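Local coordinates for protein ubiquitin conjugating enzyme (Plasmodium yoelii, PDB 2PWQ) that probably acts as a ubiquitin-conjugating (E2) enzyme, carrying ubiquitin as a thioester on its active-site cysteine and passing it on to target proteins, at residues K33-E38 with E42-I47. Residues are numbered along the deposited sequence; the frame is centred on the assembly and turned at random.
Sequences KDIENE and EIDAHI
I43, where the strand begins, meets the helix through its carbonyl: a bridging water gives one hydrogen to I43 O (2.6 Å) and the other to I35 O (2.7 Å), joining two backbone carbonyls that could not bond each other directly. At D44 both CA and the carboxylate OD1 lie 4.0 Å from I35 CG2. The D44 carboxylate reaches forward to the next residue, and OD1 takes a weak hydrogen bond from A45 N (2.8 Å). I35 CG2 lies obliquely to that amide, on its N-H side, 3.7 Å from A45 N. I35 holds that methyl anti to its backbone N, while CG1 stands beside the N (chi1 -73°) and carries CD1 on to A45 CB, 4.2 Å away. Branching thus lets CG2 rest on the D44-A45 backbone while CD1 reaches the A45 methyl, a small group that suits a place touched by both I35 and W55. The axes of helix segment 33-37 and strand 43-47 pass 8.0 Å apart at 143°, as the chain doubles back after the helix. In this E2 fold, helix 23-37 therefore packs its C-terminal turn on an outermost strand of the antiparallel sheet; W55 belongs to adjoining strand 54-60, while the I43 side chain packs on L126 and L127 of helix 122-134.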
# COMPACT_ATOMS: atom_id res chain seq x y z
N LYS A 33 7.23 1.89 -16.29
CA LYS A 33 6.54 2.15 -17.55
C LYS A 33 5.20 1.41 -17.61
O LYS A 33 4.23 1.93 -18.13
CB LYS A 33 7.42 1.78 -18.77
CG LYS A 33 8.74 2.57 -18.88
CD LYS A 33 8.54 3.95 -19.47
CE LYS A 33 9.88 4.54 -19.92
NZ LYS A 33 9.65 5.71 -20.80
N ASP A 34 5.17 0.18 -17.07
CA ASP A 34 3.95 -0.65 -17.12
C ASP A 34 2.86 -0.09 -16.22
O ASP A 34 1.68 -0.03 -16.61
CB ASP A 34 4.27 -2.12 -16.74
CG ASP A 34 5.06 -2.86 -17.83
OD1 ASP A 34 5.16 -2.33 -18.96
OD2 ASP A 34 5.59 -3.97 -17.54
N ILE A 35 3.28 0.36 -15.03
CA ILE A 35 2.39 0.99 -14.05
C ILE A 35 1.80 2.20 -14.72
O ILE A 35 0.60 2.43 -14.64
CB ILE A 35 3.14 1.39 -12.75
CG1 ILE A 35 3.50 0.16 -11.92
CG2 ILE A 35 2.28 2.29 -11.88
CD1 ILE A 35 4.49 0.42 -10.80
N GLU A 36 2.67 2.96 -15.40
CA GLU A 36 2.29 4.17 -16.11
C GLU A 36 1.28 3.84 -17.21
O GLU A 36 0.41 4.65 -17.52
CB GLU A 36 3.55 4.82 -16.69
CG GLU A 36 3.33 6.16 -17.38
CD GLU A 36 4.64 6.80 -17.86
OE1 GLU A 36 4.85 7.99 -17.57
OE2 GLU A 36 5.47 6.12 -18.52
N ASN A 37 1.38 2.63 -17.76
CA ASN A 37 0.50 2.18 -18.84
C ASN A 37 -0.82 1.56 -18.36
O ASN A 37 -1.82 1.56 -19.09
CB ASN A 37 1.25 1.23 -19.79
CG ASN A 37 2.30 1.96 -20.64
OD1 ASN A 37 2.11 3.12 -21.03
ND2 ASN A 37 3.42 1.28 -20.93
N GLU A 38 -0.80 1.04 -17.13
CA GLU A 38 -2.00 0.51 -16.47
C GLU A 38 -2.98 1.57 -15.93
O GLU A 38 -2.90 2.75 -16.30
CB GLU A 38 -1.56 -0.43 -15.35
CG GLU A 38 -1.83 -1.87 -15.65
CD GLU A 38 -3.26 -2.29 -15.28
OE1 GLU A 38 -4.19 -1.43 -15.25
OE2 GLU A 38 -3.46 -3.51 -15.03
N GLU A 42 -6.27 3.79 -10.10
CA GLU A 42 -6.35 2.81 -9.04
C GLU A 42 -5.05 2.66 -8.28
O GLU A 42 -5.02 2.69 -7.04
CB GLU A 42 -6.79 1.47 -9.62
CG GLU A 42 -8.19 1.51 -10.19
CD GLU A 42 -9.28 1.48 -9.15
OE1 GLU A 42 -9.08 0.96 -8.03
OE2 GLU A 42 -10.38 1.98 -9.44
N ILE A 43 -3.98 2.42 -9.03
CA ILE A 43 -2.68 2.14 -8.48
C ILE A 43 -1.68 2.91 -9.34
O ILE A 43 -1.64 2.79 -10.58
CB ILE A 43 -2.30 0.62 -8.47
CG1 ILE A 43 -3.41 -0.28 -7.86
CG2 ILE A 43 -0.90 0.37 -7.89
CD1 ILE A 43 -3.49 -0.35 -6.33
N ASP A 44 -0.89 3.72 -8.66
CA ASP A 44 0.18 4.47 -9.29
C ASP A 44 1.45 4.34 -8.43
O ASP A 44 1.38 3.91 -7.27
CB ASP A 44 -0.25 5.92 -9.46
CG ASP A 44 0.46 6.65 -10.59
OD1 ASP A 44 1.45 6.12 -11.14
OD2 ASP A 44 0.03 7.78 -10.95
N ALA A 45 2.60 4.65 -9.03
CA ALA A 45 3.89 4.80 -8.35
C ALA A 45 4.87 5.55 -9.25
O ALA A 45 4.85 5.39 -10.48
CB ALA A 45 4.49 3.45 -7.94
N HIS A 46 5.71 6.37 -8.64
CA HIS A 46 6.81 7.03 -9.36
C HIS A 46 7.99 7.14 -8.40
O HIS A 46 7.84 6.86 -7.22
CB HIS A 46 6.39 8.40 -9.93
CG HIS A 46 5.98 9.38 -8.88
ND1 HIS A 46 6.89 9.99 -8.04
CD2 HIS A 46 4.76 9.83 -8.50
CE1 HIS A 46 6.25 10.79 -7.21
NE2 HIS A 46 4.96 10.70 -7.46
N ILE A 47 9.17 7.49 -8.91
CA ILE A 47 10.35 7.72 -8.07
C ILE A 47 10.06 8.89 -7.17
O ILE A 47 9.47 9.86 -7.63
CB ILE A 47 11.59 8.07 -8.90
CG1 ILE A 47 11.59 7.28 -10.22
CG2 ILE A 47 12.86 7.94 -8.02
CD1 ILE A 47 12.57 6.15 -10.31
O HOH W 1 -1.10 1.52 -12.77